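Local coordinates for protein diol-dehydratase (PDB 5I2A) that probably acts as a B12-independent glycyl radical lyase that removes water from 1,2-propanediol, at residues A98-V103 with R120-D125; N180-K185 with E527-D532; K226-M231 with L245-V250; D721-T726 with A742-A747. One frame throughout, in Å; residues are numbered along the deposited sequence.

Contact 1: residues A98-V103 with R120-D125; sequences AEFETV and RLLAAD
A loop-on-helix contact within the pyruvate formate lyase-like part of the chain is made by Phe-100, in the loop that follows helix 94-97, where it meets Leu-121 and Leu-122 in the last turns of helix 115-125. The backbones stay well apart, with the CA atoms of Phe-100 and Leu-121 10.1 Å from each other. The phenylalanine and leucine side chains bridge that distance between them. The far rim of the ring does all the touching. CE2 of Phe-100 lies 3.8 Å from CG of Leu-122, and this carbon sits in the plane of the ring, at its edge. CD2 of Leu-122 is equally near CE2. On the next corner, CZ of Phe-100 is 4.0 Å from CB of Leu-121. CE1 of Phe-100 comes to 4.1 Å from CD1 of Leu-121. The ring edge is thus set against two consecutive leucines of the helix. Leu-121 has CG anti to its carbonyl carbon (chi1 -73°), which lays CD1 alongside the ring corner at CE1. Leu-121 also packs on Leu-96, and Leu-122 on Glu-97, both of helix 94-97. The loop around Phe-100 is turned by bonds to the carbonyl O of Glu-99, which accepts from the backbone N of Thr-102 and of Val-103. Glu-101 adds a salt bridge to Lys-118 of helix 115-125. Cutting Phe-100 back to an alanine is likely to open a gap beside Leu-121 and Leu-122 and to lose the apolar contact between the segments. Across the two segments the contact is wholly apolar. It therefore rests on shape and on the burial of carbon, with no hydrogen bond to fix its direction.

Contact 2: residues N180-K185 with E527-D532; sequences NGVKEK and ESCLVD
Helix 171-190 and segment 527-532 approach most closely at Val-182 and Cys-529, whose CA atoms are 7.6 Å apart. Val-182 points toward the other segment and divides its two methyls between two partners. CG1 of Val-182 touches SG of Cys-529 at 3.9 Å. CG2 of Val-182 meets CD2 of Leu-530 at 4.1 Å, and these two side chains cross at about a right angle. The valine has CG1 anti to the backbone N (chi1 171°), an orientation that turns one methyl to the sulfur and the other to the leucine. This joins helix 171-190 to helix 525-529 and the loop after it, inside the pyruvate formate lyase-like region. Helix 200-233 adds Ile-210 against Cys-529, and helix 262-279 adds Ile-272 against Leu-530. Beside the apolar patch lies a polar, water-mediated part. Lys-185 extends fully from the helix and brings NZ to two waters. One water accepts from NZ of Lys-185 at 2.9 Å and donates to the carbonyl O of Cys-529, also at 2.9 Å. The second accepts from NZ of Lys-185 at 3.2 Å and donates to OD1 of Asp-532 at 2.7 Å. The direct gap from Lys-185 NZ to Asp-532 OD1 is 4.1 Å, too long for a salt bridge, although the opposite charges probably still attract. OD1 also accepts from the side-chain amide of Gln-170, which helps to position the carboxylate.

Contact 3: residues K226-M231 with L245-V250; sequences KMAEEM and LTIARV
Ala-228 on helix 200-233 makes apolar contacts with Ile-247 and Ala-248 on helix 238-253. CB of Ala-228 lies 3.8 Å from CG2 of Ile-247 and 4.1 Å from CB of Ala-248. CB of Ala-228 also comes within 3.9 Å of the backbone N of Ala-248. Ile-247 presents CG2 because this methyl is anti to its backbone N, while CG1 is anti to the carbonyl carbon (chi1 -72°). The shortest contact pairs CG of Glu-229 with CB of Ala-248 at 3.6 Å. Here the aliphatic part of a charged side chain does the covering. As for charge, the carboxylate of Glu-229 forms a salt bridge with Lys-252, further along helix 238-253. The backbones run nearly antiparallel, at 158°, with the segment axes 7.9 Å apart. The pair forms a helical hairpin, helix 200-233 turning back into helix 238-253. Around it, Ile-68 touches Ala-228 and Val-75 touches Ile-247, both from loops. Two alanines face each other at the point of nearest approach, their CA atoms 5.4 Å apart. Small side chains thus let the helices come close, while the glutamate keeps its charge at the edge, paired with a lysine.

Contact 4: residues D721-T726 with A742-A747; sequences DGVGPT and AKLDHA
This is a small, buried loop-to-loop contact in the glycine radical family region, made by loops that precede and follow helix 734-741. Val-723 carries one side of it, and Leu-744 and His-746 carry the other. The CA atoms of Val-723 and Leu-744 are 8.4 Å apart, and their side chains close the distance. CD1 of Leu-744 lies 3.6 Å from CB of Val-723 and 3.9 Å from CG1 of Val-723. A single leucine methyl is therefore set against the branch point of the valine. CG2 of Val-723 comes to 4.0 Å from CE1 of His-746, obliquely to the ring. Val-723 has CG1 anti to its carbonyl carbon (chi1 -62°), which puts CG2 between the backbone N and the carbonyl carbon. With this rotation one methyl serves the leucine and the other serves the imidazole. A type II' turn from Asp-721 to Gly-724 presents the valine. Gly-722 has the positive phi of 77° that suits a glycine at that corner. The imidazole is fixed at both nitrogens by partners beyond the two segments: ND1 is hydrogen-bonded to Thr-753, and NE2 to the carbonyl of Val-741 at the end of helix 734-741. Leu-744 also packs on Ala-667 of helix 661-678 and Ile-558 of helix 558-574. Val-723 in turn touches Val-741. The histidine thus spends its polar atoms on hydrogen bonds and offers a ring carbon to the valine. The contact between the segments is apolar, while the polar groups that hold the ring in place lie outside it.

From the N terminus, contact 1 comes first and closes a short loop, bringing the segment after helix 94-97 onto helix 115-125. Contact 2 then opens on helix 171-190 and closes only at 527-532, spanning more than 300 residues. Contact 3 is nested inside that span, joining the neighbouring helices 200-233 and 238-253. The centres of contacts 2 and 3 are about 27 Å apart, on the same side of the chain's centre. Contact 4 follows in series and joins the loops on the two ends of helix 734-741, in the glycine radical region. Contacts 1 and 3 both lie on the opposite side of the chain's centre from it. No two of the contacts touch.

Contact 1: residues A98-V103 with R120-D125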
loop_
_atom_site.group_PDB
_atom_site.type_symbol
_atom_site.label_atom_id
_atom_site.label_comp_id
_atom_site.label_asym_id
_atom_site.label_seq_id
_atom_site.Cartn_x
_atom_site.Cartn_y
_atom_site.Cartn_z
ATOM N N ALA A 98 -3.265 -13.480 26.742
ATOM C CA ALA A 98 -2.950 -14.839 27.176
ATOM C C ALA A 98 -2.128 -14.862 28.465
ATOM O O ALA A 98 -2.021 -15.898 29.110
ATOM C CB ALA A 98 -2.204 -15.595 26.082
ATOM N N GLU A 99 -1.538 -13.730 28.831
ATOM C CA GLU A 99 -0.715 -13.665 30.038
ATOM C C GLU A 99 -1.375 -12.873 31.162
ATOM O O GLU A 99 -0.716 -12.538 32.138
ATOM C CB GLU A 99 0.657 -13.037 29.733
ATOM C CG GLU A 99 1.561 -13.907 28.891
ATOM C CD GLU A 99 2.992 -13.377 28.795
ATOM O OE1 GLU A 99 3.569 -12.959 29.829
ATOM O OE2 GLU A 99 3.540 -13.403 27.676
ATOM N N PHE A 100 -2.656 -12.550 31.017
ATOM C CA PHE A 100 -3.340 -11.740 32.033
ATOM C C PHE A 100 -3.160 -12.265 33.463
ATOM O O PHE A 100 -2.982 -11.486 34.390
ATOM C CB PHE A 100 -4.839 -11.652 31.743
ATOM C CG PHE A 100 -5.222 -10.552 30.791
ATOM C CD1 PHE A 100 -4.282 -9.643 30.338
ATOM C CD2 PHE A 100 -6.538 -10.429 30.355
ATOM C CE1 PHE A 100 -4.636 -8.637 29.473
ATOM C CE2 PHE A 100 -6.895 -9.434 29.493
ATOM C CZ PHE A 100 -5.944 -8.529 29.050
ATOM N N GLU A 101 -3.220 -13.580 33.631
ATOM C CA GLU A 101 -3.209 -14.175 34.963
ATOM C C GLU A 101 -1.798 -14.475 35.473
ATOM O O GLU A 101 -1.615 -14.762 36.659
ATOM C CB GLU A 101 -4.050 -15.462 34.974
ATOM C CG GLU A 101 -5.484 -15.242 34.508
ATOM C CD GLU A 101 -6.126 -14.061 35.214
ATOM O OE1 GLU A 101 -6.211 -14.098 36.455
ATOM O OE2 GLU A 101 -6.522 -13.087 34.539
ATOM N N THR A 102 -0.806 -14.395 34.587
ATOM C CA THR A 102 0.555 -14.830 34.924
ATOM C C THR A 102 1.627 -13.734 34.874
ATOM O O THR A 102 2.727 -13.920 35.392
ATOM C CB THR A 102 1.021 -15.956 33.982
ATOM O OG1 THR A 102 0.915 -15.517 32.623
ATOM C CG2 THR A 102 0.168 -17.215 34.172
ATOM N N VAL A 103 1.325 -12.610 34.232
ATOM C CA VAL A 103 2.354 -11.620 33.979
ATOM C C VAL A 103 2.841 -10.974 35.282
ATOM O O VAL A 103 3.993 -10.564 35.373
ATOM C CB VAL A 103 1.877 -10.543 32.977
ATOM C CG1 VAL A 103 0.705 -9.732 33.524
ATOM C CG2 VAL A 103 3.043 -9.638 32.560
ATOM N N ARG A 120 -10.715 -3.525 30.355
ATOM C CA ARG A 120 -10.593 -2.461 29.380
ATOM C C ARG A 120 -9.775 -2.878 28.153
ATOM O O ARG A 120 -10.114 -2.510 27.036
ATOM C CB ARG A 120 -9.979 -1.237 30.027
ATOM C CG ARG A 120 -10.831 -0.690 31.151
ATOM C CD ARG A 120 -10.704 0.796 31.235
ATOM N NE ARG A 120 -9.641 1.203 32.106
ATOM C CZ ARG A 120 -8.902 2.289 31.944
ATOM N NH1 ARG A 120 -9.073 3.086 30.902
ATOM N NH2 ARG A 120 -7.974 2.568 32.841
ATOM N N LEU A 121 -8.710 -3.645 28.368
ATOM C CA LEU A 121 -7.890 -4.118 27.259
ATOM C C LEU A 121 -8.682 -5.083 26.384
ATOM O O LEU A 121 -8.569 -5.034 25.167
ATOM C CB LEU A 121 -6.599 -4.788 27.758
ATOM C CG LEU A 121 -5.547 -3.833 28.317
ATOM C CD1 LEU A 121 -4.309 -4.569 28.830
ATOM C CD2 LEU A 121 -5.160 -2.789 27.268
ATOM N N LEU A 122 -9.500 -5.935 27.000
ATOM C CA LEU A 122 -10.283 -6.898 26.230
ATOM C C LEU A 122 -11.200 -6.188 25.250
ATOM O O LEU A 122 -11.297 -6.576 24.086
ATOM C CB LEU A 122 -11.106 -7.806 27.141
ATOM C CG LEU A 122 -10.327 -8.898 27.869
ATOM C CD1 LEU A 122 -11.238 -9.659 28.834
ATOM C CD2 LEU A 122 -9.690 -9.846 26.879
ATOM N N ALA A 123 -11.854 -5.136 25.729
ATOM C CA ALA A 123 -12.787 -4.385 24.910
ATOM C C ALA A 123 -12.062 -3.615 23.814
ATOM O O ALA A 123 -12.499 -3.598 22.668
ATOM C CB ALA A 123 -13.607 -3.421 25.773
ATOM N N ALA A 124 -10.965 -2.958 24.175
ATOM C CA ALA A 124 -10.217 -2.188 23.193
ATOM C C ALA A 124 -9.535 -3.092 22.162
ATOM O O ALA A 124 -9.560 -2.790 20.978
ATOM C CB ALA A 124 -9.201 -1.304 23.878
ATOM N N ASP A 125 -8.949 -4.201 22.608
ATOM C CA ASP A 125 -8.193 -5.078 21.717
ATOM C C ASP A 125 -9.064 -5.710 20.623
ATOM O O ASP A 125 -8.578 -6.003 19.532
ATOM C CB ASP A 125 -7.525 -6.217 22.486
ATOM C CG ASP A 125 -6.386 -5.764 23.393
ATOM O OD1 ASP A 125 -5.882 -4.637 23.268
ATOM O OD2 ASP A 125 -5.995 -6.577 24.246
#

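Contact 2: residues N180-K185 with E527-D532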
loop_
_atom_site.group_PDB
_atom_site.type_symbol
_atom_site.label_atom_id
_atom_site.label_comp_id
_atom_site.label_asym_id
_atom_site.label_seq_id
_atom_site.Cartn_x
_atom_site.Cartn_y
_atom_site.Cartn_z
ATOM N N ASN A 180 7.677 24.225 15.483
ATOM C CA ASN A 180 7.197 25.298 14.628
ATOM C C ASN A 180 8.033 25.374 13.365
ATOM O O ASN A 180 7.507 25.500 12.268
ATOM C CB ASN A 180 7.227 26.633 15.359
ATOM C CG ASN A 180 6.573 27.720 14.569
ATOM O OD1 ASN A 180 5.357 27.713 14.378
ATOM N ND2 ASN A 180 7.372 28.664 14.091
ATOM N N GLY A 181 9.348 25.273 13.535
ATOM C CA GLY A 181 10.260 25.237 12.416
ATOM C C GLY A 181 10.086 24.011 11.529
ATOM O O GLY A 181 10.222 24.107 10.311
ATOM N N VAL A 182 9.813 22.856 12.131
ATOM C CA VAL A 182 9.606 21.649 11.341
ATOM C C VAL A 182 8.349 21.810 10.481
ATOM O O VAL A 182 8.367 21.491 9.302
ATOM C CB VAL A 182 9.505 20.385 12.232
ATOM C CG1 VAL A 182 9.078 19.169 11.409
ATOM C CG2 VAL A 182 10.846 20.126 12.909
ATOM N N LYS A 183 7.285 22.347 11.064
ATOM C CA LYS A 183 6.049 22.597 10.326
ATOM C C LYS A 183 6.291 23.540 9.157
ATOM O O LYS A 183 5.768 23.330 8.059
ATOM C CB LYS A 183 4.977 23.176 11.240
ATOM C CG LYS A 183 4.426 22.183 12.227
ATOM C CD LYS A 183 3.158 22.693 12.868
ATOM C CE LYS A 183 3.406 23.907 13.740
ATOM N NZ LYS A 183 2.126 24.489 14.240
ATOM N N GLU A 184 7.104 24.565 9.386
ATOM C CA GLU A 184 7.404 25.503 8.317
ATOM C C GLU A 184 8.174 24.822 7.189
ATOM O O GLU A 184 7.964 25.117 6.023
ATOM C CB GLU A 184 8.189 26.709 8.841
ATOM C CG GLU A 184 8.082 27.935 7.929
ATOM C CD GLU A 184 6.734 28.029 7.197
ATOM O OE1 GLU A 184 5.690 28.190 7.877
ATOM O OE2 GLU A 184 6.720 27.928 5.943
ATOM N N LYS A 185 9.075 23.922 7.543
ATOM C CA LYS A 185 9.787 23.117 6.556
ATOM C C LYS A 185 8.792 22.279 5.737
ATOM O O LYS A 185 8.905 22.163 4.526
ATOM C CB LYS A 185 10.798 22.229 7.269
ATOM C CG LYS A 185 11.696 21.342 6.418
ATOM C CD LYS A 185 12.781 20.762 7.348
ATOM C CE LYS A 185 13.527 19.575 6.758
ATOM N NZ LYS A 185 14.475 19.023 7.767
ATOM N N GLU A 527 7.962 10.400 13.990
ATOM C CA GLU A 527 9.338 9.915 13.872
ATOM C C GLU A 527 9.932 10.248 12.486
ATOM O O GLU A 527 11.080 10.677 12.384
ATOM C CB GLU A 527 9.409 8.418 14.136
ATOM C CG GLU A 527 10.832 7.863 14.241
ATOM C CD GLU A 527 11.385 7.364 12.922
ATOM O OE1 GLU A 527 10.599 7.189 11.966
ATOM O OE2 GLU A 527 12.613 7.138 12.842
ATOM N N SER A 528 9.138 10.095 11.431
ATOM C CA SER A 528 9.646 10.331 10.075
ATOM C C SER A 528 10.065 11.784 9.826
ATOM O O SER A 528 11.053 12.033 9.132
ATOM C CB SER A 528 8.609 9.919 9.015
ATOM O OG SER A 528 8.381 8.524 9.034
ATOM N N CYS A 529 9.331 12.738 10.390
ATOM C CA CYS A 529 9.591 14.131 10.058
ATOM C C CYS A 529 10.929 14.577 10.636
ATOM O O CYS A 529 11.500 15.559 10.185
ATOM C CB CYS A 529 8.463 15.056 10.545
ATOM S SG CYS A 529 8.375 15.435 12.324
ATOM N N LEU A 530 11.438 13.828 11.610
ATOM C CA LEU A 530 12.735 14.144 12.201
ATOM C C LEU A 530 13.882 13.295 11.611
ATOM O O LEU A 530 14.970 13.210 12.186
ATOM C CB LEU A 530 12.656 13.972 13.717
ATOM C CG LEU A 530 11.551 14.772 14.407
ATOM C CD1 LEU A 530 11.573 14.518 15.901
ATOM C CD2 LEU A 530 11.721 16.265 14.080
ATOM N N VAL A 531 13.634 12.670 10.459
ATOM C CA VAL A 531 14.653 11.876 9.776
ATOM C C VAL A 531 14.713 12.247 8.284
ATOM O O VAL A 531 13.704 12.127 7.596
ATOM C CB VAL A 531 14.362 10.351 9.899
ATOM C CG1 VAL A 531 15.361 9.539 9.065
ATOM C CG2 VAL A 531 14.353 9.884 11.349
ATOM N N ASP A 532 15.873 12.685 7.787
ATOM C CA ASP A 532 16.042 12.911 6.346
ATOM C C ASP A 532 15.940 11.573 5.610
ATOM O O ASP A 532 16.497 10.586 6.079
ATOM C CB ASP A 532 17.393 13.538 6.013
ATOM C CG ASP A 532 17.609 14.890 6.663
ATOM O OD1 ASP A 532 16.636 15.555 7.061
ATOM O OD2 ASP A 532 18.780 15.280 6.753
HETATM O O HOH W 1 13.691 17.375 9.979
HETATM O O HOH W 2 14.084 16.168 6.477
#

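Contact 3: residues K226-M231 with L245-V250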
loop_
_atom_site.group_PDB
_atom_site.type_symbol
_atom_site.label_atom_id
_atom_site.label_comp_id
_atom_site.label_asym_id
_atom_site.label_seq_id
_atom_site.Cartn_x
_atom_site.Cartn_y
_atom_site.Cartn_z
ATOM N N LYS A 226 -0.302 23.650 31.703
ATOM C CA LYS A 226 -1.558 23.873 32.392
ATOM C C LYS A 226 -1.575 23.139 33.715
ATOM O O LYS A 226 -1.978 23.703 34.730
ATOM C CB LYS A 226 -2.743 23.435 31.532
ATOM C CG LYS A 226 -4.096 23.616 32.199
ATOM C CD LYS A 226 -5.215 23.166 31.278
ATOM C CE LYS A 226 -6.487 22.827 32.044
ATOM N NZ LYS A 226 -7.491 22.160 31.161
ATOM N N MET A 227 -1.139 21.885 33.715
ATOM C CA MET A 227 -1.112 21.119 34.948
ATOM C C MET A 227 -0.148 21.754 35.958
ATOM O O MET A 227 -0.456 21.840 37.139
ATOM C CB MET A 227 -0.729 19.662 34.693
ATOM C CG MET A 227 -0.567 18.863 35.982
ATOM S SD MET A 227 -0.616 17.076 35.773
ATOM C CE MET A 227 -2.357 16.824 35.447
ATOM N N ALA A 228 1.001 22.215 35.488
ATOM C CA ALA A 228 1.974 22.814 36.380
ATOM C C ALA A 228 1.411 24.078 37.038
ATOM O O ALA A 228 1.628 24.309 38.224
ATOM C CB ALA A 228 3.246 23.135 35.645
ATOM N N GLU A 229 0.693 24.884 36.259
ATOM C CA GLU A 229 0.074 26.107 36.764
ATOM C C GLU A 229 -0.976 25.827 37.826
ATOM O O GLU A 229 -1.032 26.506 38.846
ATOM C CB GLU A 229 -0.567 26.893 35.629
ATOM C CG GLU A 229 0.393 27.720 34.839
ATOM C CD GLU A 229 -0.281 28.373 33.664
ATOM O OE1 GLU A 229 -1.475 28.090 33.444
ATOM O OE2 GLU A 229 0.375 29.165 32.964
ATOM N N GLU A 230 -1.806 24.826 37.579
ATOM C CA GLU A 230 -2.813 24.429 38.548
ATOM C C GLU A 230 -2.171 23.876 39.824
ATOM O O GLU A 230 -2.666 24.112 40.931
ATOM C CB GLU A 230 -3.765 23.404 37.936
ATOM C CG GLU A 230 -4.516 23.945 36.718
ATOM C CD GLU A 230 -5.374 22.902 36.018
ATOM O OE1 GLU A 230 -5.273 21.704 36.350
ATOM O OE2 GLU A 230 -6.162 23.287 35.132
ATOM N N MET A 231 -1.061 23.153 39.678
ATOM C CA MET A 231 -0.392 22.594 40.846
ATOM C C MET A 231 0.289 23.704 41.639
ATOM O O MET A 231 0.294 23.682 42.867
ATOM C CB MET A 231 0.622 21.523 40.442
ATOM C CG MET A 231 -0.021 20.221 39.966
ATOM S SD MET A 231 1.162 19.038 39.297
ATOM C CE MET A 231 2.122 18.620 40.751
ATOM N N LEU A 245 6.090 26.892 38.553
ATOM C CA LEU A 245 5.846 28.034 37.674
ATOM C C LEU A 245 6.877 28.090 36.553
ATOM O O LEU A 245 6.557 28.497 35.440
ATOM C CB LEU A 245 5.843 29.353 38.455
ATOM C CG LEU A 245 4.613 29.636 39.323
ATOM C CD1 LEU A 245 4.864 30.867 40.176
ATOM C CD2 LEU A 245 3.361 29.819 38.458
ATOM N N THR A 246 8.109 27.684 36.843
ATOM C CA THR A 246 9.131 27.620 35.802
ATOM C C THR A 246 8.768 26.531 34.779
ATOM O O THR A 246 8.865 26.750 33.575
ATOM C CB THR A 246 10.533 27.348 36.379
ATOM O OG1 THR A 246 10.944 28.459 37.185
ATOM C CG2 THR A 246 11.547 27.159 35.247
ATOM N N ILE A 247 8.319 25.379 35.273
ATOM C CA ILE A 247 7.887 24.280 34.412
ATOM C C ILE A 247 6.804 24.767 33.439
ATOM O O ILE A 247 6.866 24.490 32.239
ATOM C CB ILE A 247 7.371 23.070 35.245
ATOM C CG1 ILE A 247 8.536 22.365 35.932
ATOM C CG2 ILE A 247 6.660 22.067 34.371
ATOM C CD1 ILE A 247 8.098 21.338 36.956
ATOM N N ALA A 248 5.840 25.524 33.950
ATOM C CA ALA A 248 4.766 26.052 33.111
ATOM C C ALA A 248 5.300 26.967 32.022
ATOM O O ALA A 248 4.864 26.879 30.878
ATOM C CB ALA A 248 3.730 26.786 33.954
ATOM N N ARG A 249 6.247 27.840 32.362
ATOM C CA ARG A 249 6.836 28.731 31.360
ATOM C C ARG A 249 7.611 27.937 30.308
ATOM O O ARG A 249 7.534 28.233 29.116
ATOM C CB ARG A 249 7.766 29.777 32.009
ATOM C CG ARG A 249 7.033 30.837 32.851
ATOM C CD ARG A 249 7.946 32.005 33.269
ATOM N NE ARG A 249 9.142 31.542 33.969
ATOM C CZ ARG A 249 9.220 31.342 35.283
ATOM N NH1 ARG A 249 8.169 31.578 36.061
ATOM N NH2 ARG A 249 10.354 30.905 35.818
ATOM N N VAL A 250 8.356 26.937 30.754
ATOM C CA VAL A 250 9.167 26.131 29.846
ATOM C C VAL A 250 8.274 25.359 28.854
ATOM O O VAL A 250 8.502 25.387 27.652
ATOM C CB VAL A 250 10.064 25.149 30.630
ATOM C CG1 VAL A 250 10.607 24.071 29.708
ATOM C CG2 VAL A 250 11.202 25.908 31.316
#

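Contact 4: residues D721-T726 with A742-A747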
loop_
_atom_site.group_PDB
_atom_site.type_symbol
_atom_site.label_atom_id
_atom_site.label_comp_id
_atom_site.label_asym_id
_atom_site.label_seq_id
_atom_site.Cartn_x
_atom_site.Cartn_y
_atom_site.Cartn_z
ATOM N N ASP A 721 27.966 -15.074 24.688
ATOM C CA ASP A 721 27.426 -13.735 24.561
ATOM C C ASP A 721 28.325 -12.914 23.661
ATOM O O ASP A 721 29.452 -12.611 24.028
ATOM C CB ASP A 721 27.286 -13.068 25.935
ATOM C CG ASP A 721 28.553 -13.190 26.785
ATOM O OD1 ASP A 721 29.089 -14.304 26.913
ATOM O OD2 ASP A 721 29.007 -12.172 27.329
ATOM N N GLY A 722 27.833 -12.573 22.475
ATOM C CA GLY A 722 28.579 -11.749 21.541
ATOM C C GLY A 722 29.681 -12.465 20.786
ATOM O O GLY A 722 29.512 -13.608 20.377
ATOM N N VAL A 723 30.812 -11.784 20.604
ATOM C CA VAL A 723 31.947 -12.355 19.884
ATOM C C VAL A 723 33.058 -12.829 20.824
ATOM O O VAL A 723 34.063 -13.346 20.368
ATOM C CB VAL A 723 32.551 -11.338 18.863
ATOM C CG1 VAL A 723 31.518 -10.967 17.827
ATOM C CG2 VAL A 723 33.049 -10.097 19.566
ATOM N N GLY A 724 32.875 -12.662 22.132
ATOM C CA GLY A 724 33.875 -13.103 23.095
ATOM C C GLY A 724 33.936 -14.621 23.273
ATOM O O GLY A 724 33.058 -15.351 22.819
ATOM N N PRO A 725 34.974 -15.105 23.960
ATOM C CA PRO A 725 35.172 -16.542 24.161
ATOM C C PRO A 725 34.156 -17.133 25.119
ATOM O O PRO A 725 33.533 -16.410 25.888
ATOM C CB PRO A 725 36.579 -16.630 24.762
ATOM C CG PRO A 725 37.180 -15.271 24.567
ATOM C CD PRO A 725 36.048 -14.312 24.574
ATOM N N THR A 726 34.015 -18.449 25.075
ATOM C CA THR A 726 33.102 -19.146 25.962
ATOM C C THR A 726 33.608 -19.060 27.407
ATOM O O THR A 726 34.808 -19.176 27.660
ATOM C CB THR A 726 32.934 -20.607 25.528
ATOM O OG1 THR A 726 32.077 -20.667 24.387
ATOM C CG2 THR A 726 32.338 -21.449 26.640
ATOM N N ALA A 742 40.002 -10.166 18.141
ATOM C CA ALA A 742 40.363 -9.250 17.057
ATOM C C ALA A 742 40.700 -9.957 15.745
ATOM O O ALA A 742 40.861 -9.295 14.741
ATOM C CB ALA A 742 41.518 -8.373 17.459
ATOM N N LYS A 743 40.798 -11.284 15.741
ATOM C CA LYS A 743 41.035 -12.003 14.480
ATOM C C LYS A 743 39.763 -12.142 13.627
ATOM O O LYS A 743 39.832 -12.474 12.446
ATOM C CB LYS A 743 41.642 -13.380 14.752
ATOM C CG LYS A 743 43.046 -13.292 15.382
ATOM C CD LYS A 743 43.536 -14.632 15.911
ATOM C CE LYS A 743 44.850 -14.473 16.671
ATOM N NZ LYS A 743 45.249 -15.728 17.376
ATOM N N LEU A 744 38.609 -11.883 14.228
ATOM C CA LEU A 744 37.370 -11.832 13.465
ATOM C C LEU A 744 37.377 -10.605 12.557
ATOM O O LEU A 744 38.042 -9.608 12.862
ATOM C CB LEU A 744 36.159 -11.765 14.388
ATOM C CG LEU A 744 35.950 -12.852 15.434
ATOM C CD1 LEU A 744 34.672 -12.564 16.172
ATOM C CD2 LEU A 744 35.889 -14.213 14.757
ATOM N N ASP A 745 36.618 -10.657 11.470
ATOM C CA ASP A 745 36.371 -9.441 10.692
ATOM C C ASP A 745 35.192 -8.685 11.307
ATOM O O ASP A 745 34.043 -9.040 11.074
ATOM C CB ASP A 745 36.086 -9.768 9.226
ATOM C CG ASP A 745 35.990 -8.525 8.348
ATOM O OD1 ASP A 745 35.709 -7.424 8.859
ATOM O OD2 ASP A 745 36.187 -8.660 7.130
ATOM N N HIS A 746 35.476 -7.637 12.070
ATOM C CA HIS A 746 34.412 -6.889 12.732
ATOM C C HIS A 746 33.727 -5.897 11.817
ATOM O O HIS A 746 32.519 -5.671 11.943
ATOM C CB HIS A 746 34.957 -6.144 13.948
ATOM C CG HIS A 746 35.414 -7.046 15.048
ATOM N ND1 HIS A 746 34.700 -7.216 16.213
ATOM C CD2 HIS A 746 36.508 -7.840 15.153
ATOM C CE1 HIS A 746 35.334 -8.074 16.990
ATOM N NE2 HIS A 746 36.433 -8.468 16.371
ATOM N N ALA A 747 34.504 -5.294 10.919
ATOM C CA ALA A 747 34.014 -4.216 10.066
ATOM C C ALA A 747 32.911 -4.684 9.118
ATOM O O ALA A 747 31.985 -3.941 8.847
ATOM C CB ALA A 747 35.163 -3.600 9.270
#